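Long-range contacts in transketolase (Campylobacter jejuni, PDB 3L84), which belongs to the transketolase family of thiamine diphosphate-binding proteins, with two cofactor-binding-type domains followed by a C-terminal domain: residues Thr413-Ser418 / His453-Gln458; His441-Val446 / Asp613-Phe618; Val557-Phe562 / Asn590-Phe595; Ala586-Glu591 / Gly601-Gly606; Cys596-Gly601 / Val626-Ser631. All blocks are in the same frame, centred on the assembly; numbering follows the deposited sequence.

Contact 1: Thr413-Ser418 / His453-Gln458; sequences TFFIFS and HQPIEQ
The two segments come closest where the CA atoms of Ile416 and Pro455 lie 5.1 Å apart. CB of Gln458 sits over one face of Phe415, 3.7 Å from the centroid of the Phe415 ring in a CH-pi contact. CB of Pro455 reaches CD2 of Phe415 at 3.7 Å. The CG of Pro455 lies close to the backbone N of Ile416. The chain of Gln458 bends at chi2 (72°), which carries its amide back to Ile416; NE2 of Gln458 is 3.5 Å from CD1 of Ile416. Two bonds hold this amide in place. Gln458 OE1 accepts from Ile456 N at 2.9 Å, in the plane of the amide carbonyl, and its NE2 hydrogen-bonds Glu419. At the other end the edge of Phe417 points to the face of His453, in an offset edge-to-face pair with planes at 83°. His453 also stacks on His101 of the second subunit. Ser418 OG bonds back to Phe415 O at 2.7 Å, and Ser418 N bonds to the same oxygen. The arrangement is that of a parallel alpha/beta domain, the pyrimidine-binding domain of transketolases, where loops leaving the C-terminal ends of neighbouring strands 408-414 and 436-440 pack together at the subunit interface.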
# COMPACT_ATOMS: atom_id res chain seq x y z
N THR A 413 -8.82 9.13 5.08
CA THR A 413 -9.44 7.82 4.94
C THR A 413 -9.52 7.16 6.31
O THR A 413 -9.11 7.76 7.34
CB THR A 413 -8.67 6.92 3.91
OG1 THR A 413 -9.38 5.69 3.72
CG2 THR A 413 -7.22 6.63 4.33
N PHE A 414 -10.06 5.97 6.38
CA PHE A 414 -9.97 5.20 7.61
C PHE A 414 -8.53 4.81 7.86
O PHE A 414 -7.75 4.51 6.92
CB PHE A 414 -10.76 3.88 7.49
CG PHE A 414 -12.27 4.01 7.42
CD1 PHE A 414 -12.96 5.03 8.03
CD2 PHE A 414 -13.02 3.03 6.74
CE1 PHE A 414 -14.35 5.11 7.96
CE2 PHE A 414 -14.41 3.13 6.69
CZ PHE A 414 -15.06 4.14 7.31
N PHE A 415 -8.15 4.71 9.13
CA PHE A 415 -6.78 4.36 9.47
C PHE A 415 -6.38 3.00 8.90
O PHE A 415 -5.24 2.81 8.49
CB PHE A 415 -6.62 4.38 11.01
CG PHE A 415 -5.20 4.35 11.54
CD1 PHE A 415 -4.14 4.93 10.84
CD2 PHE A 415 -4.96 3.81 12.79
CE1 PHE A 415 -2.86 4.95 11.40
CE2 PHE A 415 -3.69 3.85 13.34
CZ PHE A 415 -2.67 4.39 12.64
N ILE A 416 -7.30 2.03 8.80
CA ILE A 416 -6.89 0.76 8.24
C ILE A 416 -6.45 0.91 6.78
O ILE A 416 -5.53 0.21 6.31
CB ILE A 416 -8.03 -0.28 8.36
CG1 ILE A 416 -7.56 -1.66 7.91
CG2 ILE A 416 -9.27 0.13 7.61
CD1 ILE A 416 -6.31 -2.18 8.65
N PHE A 417 -7.02 1.85 6.03
CA PHE A 417 -6.70 2.08 4.63
C PHE A 417 -5.56 3.04 4.43
O PHE A 417 -5.16 3.31 3.28
CB PHE A 417 -7.96 2.43 3.81
CG PHE A 417 -9.02 1.44 3.94
CD1 PHE A 417 -8.71 0.07 4.01
CD2 PHE A 417 -10.33 1.84 4.07
CE1 PHE A 417 -9.70 -0.91 4.19
CE2 PHE A 417 -11.34 0.84 4.26
CZ PHE A 417 -11.00 -0.48 4.33
N SER A 418 -4.94 3.50 5.52
CA SER A 418 -3.63 4.14 5.42
C SER A 418 -2.66 3.22 4.68
O SER A 418 -1.74 3.68 4.01
CB SER A 418 -3.05 4.50 6.78
OG SER A 418 -2.76 3.37 7.56
N HIS A 453 -11.40 -4.18 9.20
CA HIS A 453 -11.62 -2.75 9.32
C HIS A 453 -11.12 -2.23 10.67
O HIS A 453 -11.45 -1.08 11.00
CB HIS A 453 -13.11 -2.38 9.08
CG HIS A 453 -13.50 -2.55 7.65
ND1 HIS A 453 -13.80 -1.52 6.79
CD2 HIS A 453 -13.55 -3.68 6.91
CE1 HIS A 453 -14.09 -2.03 5.59
NE2 HIS A 453 -13.94 -3.33 5.65
N GLN A 454 -10.40 -3.03 11.46
CA GLN A 454 -9.92 -2.65 12.78
C GLN A 454 -8.44 -2.56 12.76
O GLN A 454 -7.77 -3.59 12.66
CB GLN A 454 -10.39 -3.64 13.83
CG GLN A 454 -11.92 -3.53 14.08
CD GLN A 454 -12.50 -4.70 14.83
OE1 GLN A 454 -11.82 -5.69 15.05
NE2 GLN A 454 -13.76 -4.61 15.23
N PRO A 455 -7.86 -1.36 12.85
CA PRO A 455 -6.43 -1.22 12.91
C PRO A 455 -5.80 -1.93 14.10
O PRO A 455 -6.43 -2.08 15.15
CB PRO A 455 -6.22 0.29 13.05
CG PRO A 455 -7.43 0.88 12.46
CD PRO A 455 -8.54 -0.05 12.84
N ILE A 456 -4.61 -2.46 13.88
CA ILE A 456 -3.82 -3.12 14.94
C ILE A 456 -2.37 -2.66 14.85
O ILE A 456 -1.79 -2.20 15.85
CB ILE A 456 -3.89 -4.68 14.84
CG1 ILE A 456 -5.32 -5.20 14.97
CG2 ILE A 456 -2.95 -5.33 15.87
CD1 ILE A 456 -5.96 -5.08 16.36
N GLU A 457 -1.78 -2.77 13.68
CA GLU A 457 -0.34 -2.55 13.45
C GLU A 457 0.01 -1.18 12.83
O GLU A 457 1.19 -0.85 12.68
CB GLU A 457 0.25 -3.66 12.57
CG GLU A 457 -0.20 -3.70 11.12
CD GLU A 457 -1.52 -4.44 10.84
OE1 GLU A 457 -2.49 -4.39 11.66
OE2 GLU A 457 -1.65 -5.02 9.73
N GLN A 458 -1.00 -0.40 12.47
CA GLN A 458 -0.75 0.83 11.72
C GLN A 458 -0.08 1.91 12.53
O GLN A 458 0.70 2.70 11.98
CB GLN A 458 -2.04 1.32 11.07
CG GLN A 458 -2.55 0.40 9.95
CD GLN A 458 -3.12 -0.91 10.45
OE1 GLN A 458 -3.72 -0.97 11.52
NE2 GLN A 458 -2.99 -1.97 9.66

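Contact 2: His441-Val446 / Asp613-Phe618; sequences HDSIGV and DVFERF
Ser443 OG accepts from the backbone N of Gly445 at 2.9 Å, with a nearly straight N-H...O angle of 161°. This is an ST turn, and it lies at the start of the short 3-10 segment 444-446, which meets helix 611-617. Ser443 OG also lies 3.8 Å from CZ of Phe615. Ile444 carries most of the apolar contact. Its CG1 sits between the backbone N and the carbonyl carbon (chi1 48°), and CD1 then reaches out between two aromatic residues. Ile444 CD1 touches CD1 of Phe615 at 3.6 Å and CB of Phe618 at 3.8 Å. Nearer the backbone, CB of Ile444 meets CG1 of Val614 at 3.6 Å. CE2 of Phe615 lies 3.4 Å from CA of Gly445. Ile602 also packs on Ile444, and Leu94 of the second subunit packs on Val614. The contact thus joins the loop after strand 436-440, in the pyrimidine-binding domain, to the C-terminal end of helix 611-617 and the residue after it, in the C-terminal domain.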
# COMPACT_ATOMS: atom_id res chain seq x y z
N HIS A 441 -11.40 6.18 12.63
CA HIS A 441 -11.75 4.78 12.86
C HIS A 441 -10.50 4.02 13.28
O HIS A 441 -10.11 3.01 12.71
CB HIS A 441 -12.44 4.20 11.64
CG HIS A 441 -13.80 4.77 11.39
ND1 HIS A 441 -14.01 6.12 11.17
CD2 HIS A 441 -15.01 4.18 11.34
CE1 HIS A 441 -15.31 6.33 11.00
NE2 HIS A 441 -15.94 5.17 11.12
N ASP A 442 -9.90 4.48 14.36
CA ASP A 442 -8.51 4.09 14.68
C ASP A 442 -8.29 2.78 15.39
O ASP A 442 -7.13 2.44 15.60
CB ASP A 442 -7.85 5.19 15.54
CG ASP A 442 -8.37 5.27 16.96
OD1 ASP A 442 -9.57 5.08 17.17
OD2 ASP A 442 -7.55 5.62 17.85
N SER A 443 -9.32 2.03 15.74
CA SER A 443 -9.10 0.87 16.59
C SER A 443 -10.24 -0.12 16.48
O SER A 443 -11.19 0.05 15.72
CB SER A 443 -8.94 1.29 18.05
OG SER A 443 -10.21 1.59 18.60
N ILE A 444 -10.16 -1.17 17.29
CA ILE A 444 -11.26 -2.13 17.50
C ILE A 444 -12.56 -1.45 17.91
O ILE A 444 -13.61 -2.07 17.79
CB ILE A 444 -10.90 -3.20 18.56
CG1 ILE A 444 -10.30 -2.59 19.85
CG2 ILE A 444 -9.92 -4.21 17.97
CD1 ILE A 444 -10.35 -3.54 21.09
N GLY A 445 -12.52 -0.19 18.35
CA GLY A 445 -13.73 0.58 18.61
C GLY A 445 -14.62 0.77 17.39
O GLY A 445 -15.80 1.12 17.52
N VAL A 446 -14.08 0.51 16.20
CA VAL A 446 -14.89 0.39 14.99
C VAL A 446 -16.09 -0.55 15.16
O VAL A 446 -17.19 -0.30 14.66
CB VAL A 446 -13.96 -0.05 13.83
CG1 VAL A 446 -14.76 -0.65 12.66
CG2 VAL A 446 -13.15 1.14 13.36
N ASP A 613 -18.54 -4.61 23.44
CA ASP A 613 -18.25 -6.04 23.55
C ASP A 613 -16.81 -6.36 23.11
O ASP A 613 -16.11 -7.14 23.75
CB ASP A 613 -19.20 -6.87 22.69
CG ASP A 613 -20.66 -6.83 23.16
OD1 ASP A 613 -20.92 -6.33 24.29
OD2 ASP A 613 -21.51 -7.34 22.36
N VAL A 614 -16.36 -5.69 22.04
CA VAL A 614 -15.04 -5.91 21.50
C VAL A 614 -13.98 -5.36 22.48
O VAL A 614 -12.99 -6.01 22.76
CB VAL A 614 -14.90 -5.35 20.06
CG1 VAL A 614 -13.49 -5.56 19.52
CG2 VAL A 614 -15.91 -6.05 19.18
N PHE A 615 -14.19 -4.16 23.02
CA PHE A 615 -13.22 -3.65 23.98
C PHE A 615 -13.10 -4.56 25.20
O PHE A 615 -12.00 -4.79 25.67
CB PHE A 615 -13.55 -2.21 24.40
CG PHE A 615 -13.02 -1.13 23.48
CD1 PHE A 615 -11.67 -0.97 23.29
CD2 PHE A 615 -13.88 -0.25 22.86
CE1 PHE A 615 -11.19 0.06 22.45
CE2 PHE A 615 -13.38 0.76 22.02
CZ PHE A 615 -12.06 0.91 21.85
N GLU A 616 -14.22 -5.10 25.67
CA GLU A 616 -14.19 -5.99 26.84
C GLU A 616 -13.43 -7.27 26.49
O GLU A 616 -12.59 -7.75 27.25
CB GLU A 616 -15.62 -6.31 27.32
CG GLU A 616 -15.68 -7.17 28.56
CD GLU A 616 -15.11 -6.52 29.79
OE1 GLU A 616 -15.20 -5.27 29.96
OE2 GLU A 616 -14.60 -7.27 30.65
N ARG A 617 -13.72 -7.83 25.31
CA ARG A 617 -13.05 -9.03 24.84
C ARG A 617 -11.53 -8.88 24.86
O ARG A 617 -10.81 -9.82 25.20
CB ARG A 617 -13.58 -9.32 23.42
CG ARG A 617 -12.73 -10.23 22.58
CD ARG A 617 -12.77 -11.67 23.02
NE ARG A 617 -12.21 -12.42 21.89
CZ ARG A 617 -10.92 -12.51 21.60
NH1 ARG A 617 -9.99 -12.03 22.40
NH2 ARG A 617 -10.57 -13.10 20.47
N PHE A 618 -11.05 -7.71 24.46
CA PHE A 618 -9.62 -7.46 24.36
C PHE A 618 -9.01 -6.89 25.63
O PHE A 618 -7.81 -6.57 25.66
CB PHE A 618 -9.33 -6.62 23.09
CG PHE A 618 -9.41 -7.47 21.85
CD1 PHE A 618 -8.40 -8.35 21.55
CD2 PHE A 618 -10.53 -7.46 21.05
CE1 PHE A 618 -8.53 -9.18 20.46
CE2 PHE A 618 -10.67 -8.27 19.95
CZ PHE A 618 -9.66 -9.11 19.63

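Contact 3: Val557-Phe562 / Asn590-Phe595; sequences VSMPCF and NELYKF
The edge of Phe595 points to one face of Phe562 in an offset edge-to-face pair, with centroids 5.3 Å apart and planes at 65°. CE2 of Phe595 is the atom that touches, 3.7 Å from CE1 of Phe562 and toward the rim of that ring. The opposite face of Phe562 takes CG of Glu591 in a CH-pi contact, 4.2 Å from the Phe562 centroid. Phe562 is therefore held between Glu591 of the 3-10 segment 590-594 and Phe595 just after it. Its CG is anti to the backbone N (chi1 -176°), which sends the ring toward 590-595. The ring also approaches the backbone, with CE1 of Phe562 3.4 Å from Glu591 O.

Both segments belong to the C-terminal domain, around its mixed sheet. Segment 557-562 leaves strand 554-558 and enters helix 562-566, with Cys561 at the N-cap. Segment 590-595 lies between strands 580-584 and 598-600.

The aliphatic contacts lie beside the rings. CE of Met559, modelled as selenomethionine, meets CD2 of Leu592 at 3.6 Å. CD2 of Leu592 also lies at the edge of Phe562, 4.2 Å from CD1 of that ring.

Charged ends turn to partners outside the two segments. The carboxylate of Glu591 forms a salt bridge with Arg463 and a hydrogen bond with Ser460. Lys594 lays CD near CZ of Phe562, at 4.3 Å, and its NZ forms a salt bridge with Glu566.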
# COMPACT_ATOMS: atom_id res chain seq x y z
N VAL A 557 0.06 9.42 32.42
CA VAL A 557 0.64 10.13 31.32
C VAL A 557 -0.20 9.96 30.08
O VAL A 557 -0.55 8.83 29.70
CB VAL A 557 2.06 9.57 31.04
CG1 VAL A 557 2.64 10.13 29.70
CG2 VAL A 557 3.02 9.86 32.20
N SER A 558 -0.54 11.09 29.46
CA SER A 558 -1.12 11.09 28.13
C SER A 558 -0.02 11.31 27.10
O SER A 558 0.81 12.22 27.26
CB SER A 558 -2.20 12.16 27.99
OG SER A 558 -2.76 12.12 26.67
N MSE A 559 0.03 10.45 26.09
CA MSE A 559 1.06 10.51 25.06
C MSE A 559 0.41 10.67 23.69
O MSE A 559 0.34 9.72 22.88
CB MSE A 559 1.93 9.26 25.10
CG MSE A 559 3.17 9.33 24.18
SE MSE A 559 4.12 7.69 23.96
CE MSE A 559 2.70 6.76 23.04
N PRO A 560 -0.02 11.89 23.35
CA PRO A 560 -0.58 12.12 22.04
C PRO A 560 0.41 11.97 20.91
O PRO A 560 -0.02 11.78 19.78
CB PRO A 560 -1.13 13.56 22.16
CG PRO A 560 -0.33 14.17 23.26
CD PRO A 560 -0.15 13.06 24.25
N CYS A 561 1.72 12.09 21.16
CA CYS A 561 2.69 11.94 20.07
C CYS A 561 3.99 11.30 20.56
O CYS A 561 4.83 11.94 21.18
CB CYS A 561 2.93 13.27 19.37
SG CYS A 561 4.02 13.10 17.94
N PHE A 562 4.17 10.03 20.22
CA PHE A 562 5.39 9.25 20.57
C PHE A 562 6.65 9.93 20.04
O PHE A 562 7.65 10.05 20.78
CB PHE A 562 5.21 7.83 19.98
CG PHE A 562 6.29 6.83 20.31
CD1 PHE A 562 6.11 5.90 21.30
CD2 PHE A 562 7.43 6.78 19.58
CE1 PHE A 562 7.08 4.94 21.56
CE2 PHE A 562 8.42 5.81 19.86
CZ PHE A 562 8.23 4.93 20.87
N ASN A 590 4.58 -2.53 20.25
CA ASN A 590 5.76 -2.91 20.97
C ASN A 590 6.77 -1.78 21.09
O ASN A 590 7.62 -1.82 21.96
CB ASN A 590 6.45 -4.13 20.34
CG ASN A 590 5.79 -5.46 20.68
OD1 ASN A 590 5.84 -6.41 19.87
ND2 ASN A 590 5.24 -5.57 21.85
N GLU A 591 6.69 -0.76 20.24
CA GLU A 591 7.54 0.40 20.42
C GLU A 591 7.37 1.06 21.78
O GLU A 591 8.26 1.78 22.23
CB GLU A 591 7.33 1.41 19.28
CG GLU A 591 5.95 2.08 19.21
CD GLU A 591 4.89 1.32 18.45
OE1 GLU A 591 5.08 0.15 18.07
OE2 GLU A 591 3.81 1.91 18.25
N LEU A 592 6.22 0.86 22.43
CA LEU A 592 6.01 1.40 23.76
C LEU A 592 7.01 0.88 24.78
O LEU A 592 7.22 1.57 25.78
CB LEU A 592 4.60 1.13 24.23
CG LEU A 592 3.45 1.87 23.55
CD1 LEU A 592 2.13 1.57 24.27
CD2 LEU A 592 3.66 3.32 23.55
N TYR A 593 7.65 -0.25 24.53
CA TYR A 593 8.70 -0.70 25.45
C TYR A 593 9.90 0.22 25.50
O TYR A 593 10.70 0.10 26.41
CB TYR A 593 9.13 -2.12 25.07
CG TYR A 593 8.17 -3.24 25.45
CD1 TYR A 593 8.02 -3.62 26.79
CD2 TYR A 593 7.41 -3.87 24.52
CE1 TYR A 593 7.16 -4.66 27.16
CE2 TYR A 593 6.54 -4.91 24.88
CZ TYR A 593 6.44 -5.30 26.20
OH TYR A 593 5.58 -6.32 26.53
N LYS A 594 10.06 1.19 24.59
CA LYS A 594 11.07 2.22 24.73
C LYS A 594 10.88 2.97 26.05
O LYS A 594 11.87 3.36 26.68
CB LYS A 594 11.05 3.15 23.53
CG LYS A 594 12.10 4.19 23.58
CD LYS A 594 12.25 4.95 22.27
CE LYS A 594 13.33 6.03 22.41
NZ LYS A 594 13.74 6.59 21.08
N PHE A 595 9.64 3.16 26.47
CA PHE A 595 9.31 3.97 27.64
C PHE A 595 8.68 3.19 28.76
O PHE A 595 8.67 3.69 29.89
CB PHE A 595 8.38 5.13 27.25
CG PHE A 595 8.96 6.03 26.24
CD1 PHE A 595 10.06 6.79 26.56
CD2 PHE A 595 8.40 6.14 24.98
CE1 PHE A 595 10.63 7.63 25.62
CE2 PHE A 595 8.97 7.01 24.04
CZ PHE A 595 10.08 7.73 24.39

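Contact 4: Ala586-Glu591 / Gly601-Gly606; sequences AAHSNE and GIESFG
The side chain of His588 lies against Ile602 and Glu603. CB of His588 lies 3.0 Å from Ile602 O, a close approach. CG of His588 also faces Ile602 O, at 3.4 Å, and the ring follows toward Glu603. CD2 of His588 meets CG of Glu603 at 4.0 Å, while CA of Glu603 lies over one ring face, toward the rim. At the tip, His588 NE2 is 2.7 Å from a water in the ring plane. That water donates to Glu603 OE1, also at 2.7 Å. On the other ring nitrogen, ND1 bonds to Ala464 O of the second subunit, so both nitrogens have partners that help fix the ring's rotation. In the C-terminal domain these segments are the loops that follow the neighbouring parallel strands 580-584 and 598-600. One backbone bond ties them, Ile602 N to Ala587 O at 3.0 Å and 165°. The donor lies well above the carbonyl plane. Gly601 CA makes a CA-H...O contact with the same oxygen. CD1 of Ile602 packs on Ala586, 4.0 Å from CB of Ala586.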
# COMPACT_ATOMS: atom_id res chain seq x y z
N ALA A 586 -4.89 0.44 22.39
CA ALA A 586 -5.66 -0.51 21.58
C ALA A 586 -4.96 -0.69 20.23
O ALA A 586 -5.42 -0.25 19.17
CB ALA A 586 -7.12 -0.05 21.39
N ALA A 587 -3.80 -1.32 20.30
CA ALA A 587 -2.89 -1.48 19.15
C ALA A 587 -1.86 -2.51 19.54
O ALA A 587 -1.67 -2.78 20.72
CB ALA A 587 -2.21 -0.14 18.81
N HIS A 588 -1.15 -3.04 18.55
CA HIS A 588 0.01 -3.92 18.83
C HIS A 588 1.18 -3.02 18.64
O HIS A 588 1.67 -2.86 17.51
CB HIS A 588 0.08 -5.04 17.82
CG HIS A 588 1.12 -6.04 18.13
ND1 HIS A 588 1.68 -6.81 17.14
CD2 HIS A 588 1.63 -6.49 19.31
CE1 HIS A 588 2.55 -7.64 17.69
NE2 HIS A 588 2.56 -7.46 18.99
N SER A 589 1.56 -2.39 19.74
CA SER A 589 2.55 -1.29 19.74
C SER A 589 3.74 -1.60 20.71
O SER A 589 3.95 -1.04 21.79
CB SER A 589 1.89 0.09 19.91
OG SER A 589 0.87 0.07 20.89
N ASN A 590 4.58 -2.53 20.25
CA ASN A 590 5.76 -2.91 20.97
C ASN A 590 6.77 -1.78 21.09
O ASN A 590 7.62 -1.82 21.96
CB ASN A 590 6.45 -4.13 20.34
CG ASN A 590 5.79 -5.46 20.68
OD1 ASN A 590 5.84 -6.41 19.87
ND2 ASN A 590 5.24 -5.57 21.85
N GLU A 591 6.69 -0.76 20.24
CA GLU A 591 7.54 0.40 20.42
C GLU A 591 7.37 1.06 21.78
O GLU A 591 8.26 1.78 22.23
CB GLU A 591 7.33 1.41 19.28
CG GLU A 591 5.95 2.08 19.21
CD GLU A 591 4.89 1.32 18.45
OE1 GLU A 591 5.08 0.15 18.07
OE2 GLU A 591 3.81 1.91 18.25
N GLY A 601 -1.68 -4.20 25.35
CA GLY A 601 -2.13 -3.88 24.01
C GLY A 601 -2.96 -5.00 23.43
O GLY A 601 -3.60 -5.77 24.17
N ILE A 602 -2.93 -5.11 22.10
CA ILE A 602 -3.63 -6.16 21.38
C ILE A 602 -2.60 -6.86 20.50
O ILE A 602 -1.94 -6.18 19.70
CB ILE A 602 -4.77 -5.57 20.53
CG1 ILE A 602 -5.71 -4.72 21.36
CG2 ILE A 602 -5.51 -6.69 19.76
CD1 ILE A 602 -6.72 -3.95 20.48
N GLU A 603 -2.55 -8.16 20.57
CA GLU A 603 -1.53 -8.95 19.82
C GLU A 603 -2.13 -9.70 18.65
O GLU A 603 -1.37 -10.27 17.85
CB GLU A 603 -0.81 -9.88 20.77
CG GLU A 603 0.03 -9.15 21.78
CD GLU A 603 0.79 -10.10 22.67
OE1 GLU A 603 1.98 -10.36 22.38
OE2 GLU A 603 0.17 -10.62 23.64
N SER A 604 -3.44 -9.77 18.55
CA SER A 604 -4.15 -10.50 17.51
C SER A 604 -4.87 -9.52 16.61
O SER A 604 -4.89 -8.32 16.87
CB SER A 604 -5.15 -11.48 18.15
OG SER A 604 -6.21 -10.79 18.75
N PHE A 605 -5.54 -10.03 15.59
CA PHE A 605 -6.55 -9.26 14.89
C PHE A 605 -7.81 -9.11 15.74
O PHE A 605 -7.95 -9.77 16.79
CB PHE A 605 -6.87 -9.82 13.52
CG PHE A 605 -5.72 -9.72 12.55
CD1 PHE A 605 -5.31 -8.48 12.07
CD2 PHE A 605 -5.06 -10.84 12.09
CE1 PHE A 605 -4.27 -8.36 11.16
CE2 PHE A 605 -3.99 -10.74 11.20
CZ PHE A 605 -3.60 -9.48 10.73
N GLY A 606 -8.68 -8.22 15.34
CA GLY A 606 -9.89 -7.93 16.09
C GLY A 606 -11.04 -8.90 15.89
O GLY A 606 -10.84 -10.07 15.58
O HOH W 1 3.68 -9.13 20.73

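Contact 5: Cys596-Gly601 / Val626-Ser631; sequences CHKVYG and VNFILS
Tyr600 and Phe628 form the tight part of this contact. The edge of Tyr600 points to one face of Phe628, with centroids 4.8 Å apart and planes at 60°. CD1 of Tyr600 does the touching, 3.5 Å from CG of Phe628. The two side chains run past each other in opposite directions. The hydroxyl of Tyr600 bonds to Gly619 O, which helps keep that ring in place.

The Lys598 side is looser and bridged by water. CB of Lys598 is 4.1 Å from CE2 of Phe628, and the extended lysine chain passes alongside the ring. NZ of Lys598 reaches the helix end through two waters, each at 2.8 Å. One water donates to Phe628 O and also lies over the ring face opposite Tyr600. The other donates to Ile629 O. These carbonyls are at the end of helix 622-629, which a Schellman motif with Ser631 as C-prime residue closes. Any cation-pi attraction from NZ to Phe628 is long and weak. Strand 598-600 is the outermost strand on its side of the C-terminal sheet, next to 580-584, and helix 622-629 packs on that sheet beside helix 537-549.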
# COMPACT_ATOMS: atom_id res chain seq x y z
N CYS A 596 8.19 1.99 28.51
CA CYS A 596 7.36 1.23 29.45
C CYS A 596 8.00 -0.09 29.83
O CYS A 596 8.69 -0.73 29.03
CB CYS A 596 6.01 0.92 28.83
SG CYS A 596 5.09 2.39 28.32
N HIS A 597 7.79 -0.52 31.07
CA HIS A 597 8.20 -1.84 31.52
C HIS A 597 7.28 -2.91 31.00
O HIS A 597 7.74 -4.04 30.70
CB HIS A 597 8.24 -1.92 33.04
CG HIS A 597 9.17 -0.93 33.65
ND1 HIS A 597 10.52 -1.13 33.80
CD2 HIS A 597 8.91 0.29 34.17
CE1 HIS A 597 11.06 -0.07 34.39
NE2 HIS A 597 10.10 0.81 34.62
N LYS A 598 6.01 -2.60 30.94
CA LYS A 598 4.98 -3.53 30.50
C LYS A 598 4.10 -2.83 29.48
O LYS A 598 3.89 -1.63 29.59
CB LYS A 598 4.10 -4.00 31.66
CG LYS A 598 4.82 -4.76 32.77
CD LYS A 598 3.85 -5.23 33.83
CE LYS A 598 4.58 -5.98 34.88
NZ LYS A 598 3.57 -6.47 35.90
N VAL A 599 3.54 -3.58 28.54
CA VAL A 599 2.64 -3.05 27.54
C VAL A 599 1.38 -3.89 27.50
O VAL A 599 1.47 -5.11 27.36
CB VAL A 599 3.31 -3.00 26.16
CG1 VAL A 599 2.34 -2.57 25.07
CG2 VAL A 599 4.55 -2.10 26.19
N TYR A 600 0.24 -3.21 27.64
CA TYR A 600 -1.09 -3.78 27.63
C TYR A 600 -1.77 -3.32 26.35
O TYR A 600 -2.30 -2.24 26.27
CB TYR A 600 -1.86 -3.27 28.85
CG TYR A 600 -3.12 -4.02 29.21
CD1 TYR A 600 -3.08 -5.17 29.95
CD2 TYR A 600 -4.36 -3.56 28.80
CE1 TYR A 600 -4.22 -5.84 30.32
CE2 TYR A 600 -5.50 -4.22 29.17
CZ TYR A 600 -5.42 -5.36 29.93
OH TYR A 600 -6.54 -6.07 30.32
N GLY A 601 -1.68 -4.20 25.35
CA GLY A 601 -2.13 -3.88 24.01
C GLY A 601 -2.96 -5.00 23.43
O GLY A 601 -3.60 -5.77 24.17
N VAL A 626 -6.38 -3.18 36.06
CA VAL A 626 -5.88 -3.19 37.43
C VAL A 626 -5.34 -4.55 37.84
O VAL A 626 -4.30 -4.64 38.46
CB VAL A 626 -6.97 -2.73 38.40
CG1 VAL A 626 -6.60 -3.04 39.89
CG2 VAL A 626 -7.26 -1.24 38.22
N ASN A 627 -6.03 -5.62 37.47
CA ASN A 627 -5.52 -6.98 37.74
C ASN A 627 -4.17 -7.24 37.08
O ASN A 627 -3.29 -7.84 37.69
CB ASN A 627 -6.57 -8.03 37.38
CG ASN A 627 -7.66 -8.11 38.41
OD1 ASN A 627 -7.52 -7.62 39.54
ND2 ASN A 627 -8.78 -8.71 38.02
N PHE A 628 -4.00 -6.77 35.84
CA PHE A 628 -2.74 -6.88 35.14
C PHE A 628 -1.63 -6.09 35.87
O PHE A 628 -0.52 -6.61 36.09
CB PHE A 628 -2.94 -6.36 33.73
CG PHE A 628 -1.68 -6.34 32.90
CD1 PHE A 628 -1.24 -7.48 32.22
CD2 PHE A 628 -0.94 -5.18 32.79
CE1 PHE A 628 -0.08 -7.45 31.47
CE2 PHE A 628 0.20 -5.13 32.00
CZ PHE A 628 0.65 -6.27 31.34
N ILE A 629 -1.92 -4.85 36.26
CA ILE A 629 -0.92 -4.00 36.93
C ILE A 629 -0.50 -4.61 38.28
O ILE A 629 0.66 -4.52 38.65
CB ILE A 629 -1.47 -2.59 37.08
CG1 ILE A 629 -1.61 -1.95 35.68
CG2 ILE A 629 -0.58 -1.72 38.00
CD1 ILE A 629 -2.28 -0.60 35.66
N LEU A 630 -1.45 -5.24 38.97
CA LEU A 630 -1.20 -5.87 40.29
C LEU A 630 -0.71 -7.30 40.16
O LEU A 630 -0.58 -8.02 41.15
CB LEU A 630 -2.44 -5.76 41.16
CG LEU A 630 -2.84 -4.32 41.51
CD1 LEU A 630 -4.08 -4.24 42.42
CD2 LEU A 630 -1.68 -3.52 42.19
N SER A 631 -0.38 -7.68 38.92
CA SER A 631 0.17 -9.00 38.57
C SER A 631 -0.57 -10.14 39.26
O SER A 631 0.05 -11.04 39.85
CB SER A 631 1.69 -9.05 38.78
OG SER A 631 2.10 -8.69 40.12
O HOH W 2 1.44 -8.06 35.04
O HOH W 3 2.74 -4.02 36.96

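Contacts 1 to 4 are buried and reach the second subunit. Contact 5 lies at the surface, with no other chain of the assembly on its segments. Contacts 1 and 2 share the region after strand 436-440, but contact 1 stays within the pyrimidine-binding domain while contact 2 crosses to the C-terminal domain. Contacts 3, 4 and 5 gather round the C-terminal sheet; 3 and 4 share Asn590 and Glu591, 4 and 5 share Gly601. Ile456 and His588 join contacts 1 and 4 by a probable backbone hydrogen bond. Aromatic pairs mark contacts 1, 3 and 5, aliphatic-aromatic packing contact 2. Waters bridge the segments in contacts 4 and 5.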